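Local coordinates for protein lantibiotic dehydratase (Microbispora corallina, PDB 5EHK) that probably dehydrates serine and threonine residues of the NAI-107 precursor peptide in a reaction dependent on glutamyl-tRNA, at residues A[946-951]-A[1037-1042]; A[1018-1023]-A[1027-1032]. One frame throughout, in Å; residues are numbered along the deposited sequence.

Contact 1: residues A[946-951]-A[1037-1042]; sequences FRYTLD and CQVLAA
F946 and V1039 make the close part of this small apolar contact, which buries 114 Å² in all. With CG anti to the backbone N (chi1 -172°), F946 points its ring at the helix 1034-1042, and its CZ meets V1039 CG2 at 3.6 Å. The methyl lies at the ring edge, near the ring plane, and the two side chains cross at about a right angle. The same methyl approaches Y948 obliquely, V1039 CG2 to Y948 CD2 4.3 Å, while F946 CZ sits at the edge of the Y948 ring, so V1039 meets a pair of aromatics. L940 of helix 920-942 touches F946, V953 touches both rings, and I956 packs on V1039.

The outer part is looser. The exposed Q1038 makes no close contact with 946-951 and packs instead on L940. R947, also exposed, takes no part across the contact and forms a salt bridge through NE with D1033 OD2.

Next along the chain, T949 is the N-cap of helix 950-965: its side chain caps a backbone N just beyond D951, while T949 N bonds to E952 OE1. This is a capping box with a hydrophobic staple, Y948 on V953, at the start of helix 950-965.

Contact 2: residues A[1018-1023]-A[1027-1032]; sequences QKLIDP and WPLLRA
This is a local contact between two short helices joined by a tight loop, in the C-terminal region of the protein: the end of helix 1014-1020 and the chain after it fold against W1027 and the weakly bonded helix about 1028-1032, burying 453 Å². A single hydrogen bond joins the segments, from W1027 N to D1022 O (2.8 Å, N-H...O angle 139°), the donor tilted 23° from the carbonyl plane. D1022 OD1 accepts from G1025 N, so side chain and backbone of one aspartate both hold the loop.

The indole of W1027 is the largest surface. P1023 CA lies over one face, 3.6 Å from the centroid of the five-membered ring and 17° off the normal, a CH-pi contact; D1022 O, placed by its bond to W1027 N, is over a face too. P1023 CG sits 3.5 Å from W1027 CZ2, at the rim of the six-membered ring. At the indole edge, W1027 CZ3 faces L1020 O at 3.4 Å.

Leucines fill the other end. L1020 CD1 meets L1030 CD2 at 3.9 Å and L1029 CD2 at 4.0 Å. L1029 CD1 meets K1019 CB (3.6 Å) and CE, the lysine chain bending at chi3 and crossing the leucine obliquely. A1103 and V1104 of helix 1090-1109 touch I1021 and P1023.

The CH-pi contact of P1023 CA, and L1020 O at the more positive ring edge, probably help to set the tryptophan.

The centres of contacts 1 and 2 lie 12 Å apart, more than 50 Å from the centre of the chain and on the same side of it. Contact 2 is nested within the loop that contact 1 closes: 946-951 comes first, then 1018-1023 and 1027-1032, and 1037-1042 last, with helices 1028-1032 and 1034-1042 consecutive. Only contact 1 is long-range; contact 2 is a local turn within its loop. The two pack against each other through Y948, L1020, L1030 and L1040. Helix 950-965 serves both, its I956 meeting V1039 as well as L1030, so the loop's local turn is tied to the helices of the C-terminal part of the dehydratase.

Contact 1: residues A[946-951]-A[1037-1042]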
loop_
_atom_site.group_PDB
_atom_site.type_symbol
_atom_site.label_atom_id
_atom_site.label_comp_id
_atom_site.label_asym_id
_atom_site.label_seq_id
_atom_site.Cartn_x
_atom_site.Cartn_y
_atom_site.Cartn_z
ATOM N N PHE A 946 -12.595 41.453 2.950
ATOM C CA PHE A 946 -11.547 41.398 3.970
ATOM C C PHE A 946 -10.212 41.287 3.251
ATOM O O PHE A 946 -10.017 40.400 2.418
ATOM C CB PHE A 946 -11.767 40.241 4.956
ATOM C CG PHE A 946 -10.833 40.265 6.133
ATOM C CD1 PHE A 946 -10.949 41.229 7.112
ATOM C CD2 PHE A 946 -9.837 39.317 6.255
ATOM C CE1 PHE A 946 -10.083 41.255 8.179
ATOM C CE2 PHE A 946 -8.974 39.341 7.324
ATOM C CZ PHE A 946 -9.103 40.314 8.289
ATOM N N ARG A 947 -9.312 42.212 3.556
ATOM C CA ARG A 947 -8.129 42.399 2.731
ATOM C C ARG A 947 -7.178 41.237 2.845
ATOM O O ARG A 947 -6.591 40.798 1.854
ATOM C CB ARG A 947 -7.400 43.667 3.147
ATOM C CG ARG A 947 -8.313 44.753 3.692
ATOM C CD ARG A 947 -7.756 46.102 3.352
ATOM N NE ARG A 947 -6.305 46.004 3.216
ATOM C CZ ARG A 947 -5.531 46.951 2.701
ATOM N NH1 ARG A 947 -6.074 48.090 2.273
ATOM N NH2 ARG A 947 -4.215 46.754 2.619
ATOM N N TYR A 948 -7.060 40.714 4.058
ATOM C CA TYR A 948 -6.008 39.768 4.369
ATOM C C TYR A 948 -6.419 38.317 4.139
ATOM O O TYR A 948 -7.558 37.923 4.373
ATOM C CB TYR A 948 -5.564 39.977 5.808
ATOM C CG TYR A 948 -5.117 41.385 6.099
ATOM C CD1 TYR A 948 -3.888 41.856 5.653
ATOM C CD2 TYR A 948 -5.925 42.243 6.823
ATOM C CE1 TYR A 948 -3.478 43.146 5.927
ATOM C CE2 TYR A 948 -5.528 43.535 7.097
ATOM C CZ TYR A 948 -4.303 43.982 6.650
ATOM O OH TYR A 948 -3.914 45.272 6.936
ATOM N N THR A 949 -5.474 37.530 3.645
ATOM C CA THR A 949 -5.700 36.114 3.451
ATOM C C THR A 949 -5.526 35.387 4.783
ATOM O O THR A 949 -5.069 35.961 5.762
ATOM C CB THR A 949 -4.697 35.531 2.438
ATOM O OG1 THR A 949 -3.366 35.703 2.941
ATOM C CG2 THR A 949 -4.822 36.237 1.085
ATOM N N LEU A 950 -5.894 34.118 4.812
ATOM C CA LEU A 950 -5.677 33.293 5.978
ATOM C C LEU A 950 -4.196 33.157 6.296
ATOM O O LEU A 950 -3.809 33.224 7.449
ATOM C CB LEU A 950 -6.294 31.918 5.747
ATOM C CG LEU A 950 -6.801 31.129 6.950
ATOM C CD1 LEU A 950 -7.673 31.979 7.865
ATOM C CD2 LEU A 950 -7.575 29.931 6.451
ATOM N N ASP A 951 -3.357 32.990 5.279
ATOM C CA ASP A 951 -1.915 32.866 5.511
ATOM C C ASP A 951 -1.361 34.126 6.155
ATOM O O ASP A 951 -0.461 34.073 7.001
ATOM C CB ASP A 951 -1.150 32.576 4.224
ATOM C CG ASP A 951 -1.454 31.209 3.663
ATOM O OD1 ASP A 951 -2.503 30.641 4.030
ATOM O OD2 ASP A 951 -0.631 30.690 2.872
ATOM N N CYS A 1037 -6.714 46.284 12.169
ATOM C CA CYS A 1037 -7.031 46.519 13.567
ATOM C C CYS A 1037 -7.854 45.373 14.129
ATOM O O CYS A 1037 -7.599 44.897 15.234
ATOM C CB CYS A 1037 -7.773 47.848 13.727
ATOM S SG CYS A 1037 -6.650 49.243 13.795
ATOM N N GLN A 1038 -8.844 44.930 13.356
ATOM C CA GLN A 1038 -9.724 43.865 13.794
ATOM C C GLN A 1038 -8.953 42.561 13.952
ATOM O O GLN A 1038 -9.331 41.682 14.733
ATOM C CB GLN A 1038 -10.915 43.692 12.859
ATOM C CG GLN A 1038 -12.057 44.665 13.078
ATOM C CD GLN A 1038 -13.241 44.392 12.143
ATOM O OE1 GLN A 1038 -13.091 44.289 10.917
ATOM N NE2 GLN A 1038 -14.419 44.236 12.728
ATOM N N VAL A 1039 -7.873 42.437 13.200
ATOM C CA VAL A 1039 -7.013 41.287 13.338
ATOM C C VAL A 1039 -6.330 41.331 14.682
ATOM O O VAL A 1039 -6.354 40.353 15.432
ATOM C CB VAL A 1039 -5.976 41.243 12.233
ATOM C CG1 VAL A 1039 -4.973 40.170 12.518
ATOM C CG2 VAL A 1039 -6.662 40.963 10.905
ATOM N N LEU A 1040 -5.756 42.481 15.018
ATOM C CA LEU A 1040 -5.019 42.591 16.278
ATOM C C LEU A 1040 -5.908 42.509 17.525
ATOM O O LEU A 1040 -5.489 41.951 18.539
ATOM C CB LEU A 1040 -4.146 43.848 16.307
ATOM C CG LEU A 1040 -2.971 43.893 15.323
ATOM C CD1 LEU A 1040 -2.057 45.065 15.657
ATOM C CD2 LEU A 1040 -2.187 42.603 15.313
ATOM N N ALA A 1041 -7.119 43.057 17.453
ATOM C CA ALA A 1041 -8.038 42.994 18.590
ATOM C C ALA A 1041 -8.372 41.538 18.905
ATOM O O ALA A 1041 -8.369 41.120 20.070
ATOM C CB ALA A 1041 -9.317 43.759 18.297
ATOM N N ALA A 1042 -8.622 40.761 17.856
ATOM C CA ALA A 1042 -9.009 39.370 18.021
ATOM C C ALA A 1042 -7.907 38.525 18.673
ATOM O O ALA A 1042 -8.177 37.435 19.153
ATOM C CB ALA A 1042 -9.417 38.776 16.677
#

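Contact 2: residues A[1018-1023]-A[1027-1032]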
loop_
_atom_site.group_PDB
_atom_site.type_symbol
_atom_site.label_atom_id
_atom_site.label_comp_id
_atom_site.label_asym_id
_atom_site.label_seq_id
_atom_site.Cartn_x
_atom_site.Cartn_y
_atom_site.Cartn_z
ATOM N N GLN A 1018 7.933 42.475 5.452
ATOM C CA GLN A 1018 8.584 43.243 6.497
ATOM C C GLN A 1018 7.676 44.368 6.973
ATOM O O GLN A 1018 7.616 44.672 8.164
ATOM C CB GLN A 1018 9.888 43.815 5.971
ATOM C CG GLN A 1018 10.969 42.783 5.802
ATOM C CD GLN A 1018 12.062 43.269 4.885
ATOM O OE1 GLN A 1018 12.338 44.468 4.809
ATOM N NE2 GLN A 1018 12.693 42.339 4.175
ATOM N N LYS A 1019 6.950 44.968 6.038
ATOM C CA LYS A 1019 6.088 46.103 6.356
ATOM C C LYS A 1019 4.816 45.673 7.075
ATOM O O LYS A 1019 4.317 46.382 7.949
ATOM C CB LYS A 1019 5.741 46.878 5.079
ATOM C CG LYS A 1019 6.913 47.638 4.450
ATOM C CD LYS A 1019 6.542 48.143 3.056
ATOM C CE LYS A 1019 5.334 49.080 3.085
ATOM N NZ LYS A 1019 5.002 49.587 1.720
ATOM N N LEU A 1020 4.305 44.505 6.697
ATOM C CA LEU A 1020 3.074 43.960 7.271
ATOM C C LEU A 1020 3.321 43.324 8.647
ATOM O O LEU A 1020 2.661 43.664 9.630
ATOM C CB LEU A 1020 2.441 42.944 6.314
ATOM C CG LEU A 1020 1.053 42.394 6.632
ATOM C CD1 LEU A 1020 0.041 43.494 6.523
ATOM C CD2 LEU A 1020 0.691 41.255 5.702
ATOM N N ILE A 1021 4.270 42.397 8.709
ATOM C CA ILE A 1021 4.507 41.634 9.921
ATOM C C ILE A 1021 5.620 42.264 10.739
ATOM O O ILE A 1021 6.772 41.850 10.642
ATOM C CB ILE A 1021 4.842 40.161 9.586
ATOM C CG1 ILE A 1021 3.773 39.567 8.665
ATOM C CG2 ILE A 1021 4.966 39.320 10.849
ATOM C CD1 ILE A 1021 4.239 38.349 7.932
ATOM N N ASP A 1022 5.255 43.248 11.560
ATOM C CA ASP A 1022 6.222 44.055 12.320
ATOM C C ASP A 1022 5.795 44.269 13.778
ATOM O O ASP A 1022 5.403 45.376 14.180
ATOM C CB ASP A 1022 6.436 45.406 11.616
ATOM C CG ASP A 1022 7.512 46.274 12.282
ATOM O OD1 ASP A 1022 8.308 45.756 13.110
ATOM O OD2 ASP A 1022 7.543 47.488 11.960
ATOM N N PRO A 1023 5.877 43.202 14.578
ATOM C CA PRO A 1023 5.457 43.299 15.973
ATOM C C PRO A 1023 6.396 44.209 16.740
ATOM O O PRO A 1023 5.926 45.047 17.504
ATOM C CB PRO A 1023 5.571 41.854 16.485
ATOM C CG PRO A 1023 5.789 41.005 15.247
ATOM C CD PRO A 1023 6.453 41.888 14.259
ATOM N N TRP A 1027 3.524 47.247 15.033
ATOM C CA TRP A 1027 2.530 46.870 14.022
ATOM C C TRP A 1027 1.939 48.067 13.281
ATOM O O TRP A 1027 0.708 48.189 13.187
ATOM C CB TRP A 1027 1.360 46.076 14.648
ATOM C CG TRP A 1027 1.664 44.669 15.148
ATOM C CD1 TRP A 1027 1.784 44.264 16.453
ATOM C CD2 TRP A 1027 1.846 43.496 14.348
ATOM N NE1 TRP A 1027 2.046 42.916 16.508
ATOM C CE2 TRP A 1027 2.088 42.420 15.231
ATOM C CE3 TRP A 1027 1.848 43.253 12.973
ATOM C CZ2 TRP A 1027 2.321 41.121 14.780
ATOM C CZ3 TRP A 1027 2.082 41.962 12.527
ATOM C CH2 TRP A 1027 2.316 40.914 13.425
ATOM N N PRO A 1028 2.803 48.940 12.725
ATOM C CA PRO A 1028 2.320 50.258 12.274
ATOM C C PRO A 1028 1.373 50.158 11.074
ATOM O O PRO A 1028 0.279 50.726 11.095
ATOM C CB PRO A 1028 3.615 51.013 11.907
ATOM C CG PRO A 1028 4.777 49.997 12.111
ATOM C CD PRO A 1028 4.147 48.640 12.196
ATOM N N LEU A 1029 1.794 49.423 10.052
ATOM C CA LEU A 1029 1.000 49.272 8.851
ATOM C C LEU A 1029 -0.356 48.638 9.164
ATOM O O LEU A 1029 -1.382 49.071 8.638
ATOM C CB LEU A 1029 1.768 48.457 7.821
ATOM C CG LEU A 1029 1.246 48.478 6.392
ATOM C CD1 LEU A 1029 2.395 48.180 5.421
ATOM C CD2 LEU A 1029 0.094 47.490 6.192
ATOM N N LEU A 1030 -0.360 47.605 10.007
ATOM C CA LEU A 1030 -1.604 46.908 10.345
ATOM C C LEU A 1030 -2.614 47.846 11.001
ATOM O O LEU A 1030 -3.811 47.761 10.729
ATOM C CB LEU A 1030 -1.341 45.699 11.255
ATOM C CG LEU A 1030 -1.284 44.280 10.664
ATOM C CD1 LEU A 1030 -1.443 43.246 11.765
ATOM C CD2 LEU A 1030 -2.349 44.081 9.598
ATOM N N ARG A 1031 -2.134 48.737 11.865
ATOM C CA ARG A 1031 -3.021 49.646 12.583
ATOM C C ARG A 1031 -3.589 50.753 11.709
ATOM O O ARG A 1031 -4.460 51.507 12.142
ATOM C CB ARG A 1031 -2.322 50.242 13.798
ATOM C CG ARG A 1031 -1.759 49.213 14.754
ATOM C CD ARG A 1031 -1.735 49.753 16.175
ATOM N NE ARG A 1031 -0.909 48.938 17.056
ATOM C CZ ARG A 1031 -1.385 48.180 18.040
ATOM N NH1 ARG A 1031 -2.688 48.122 18.274
ATOM N NH2 ARG A 1031 -0.553 47.473 18.790
ATOM N N ALA A 1032 -3.062 50.875 10.494
ATOM C CA ALA A 1032 -3.632 51.774 9.503
ATOM C C ALA A 1032 -4.982 51.214 9.117
ATOM O O ALA A 1032 -6.014 51.822 9.369
ATOM C CB ALA A 1032 -2.734 51.854 8.276
#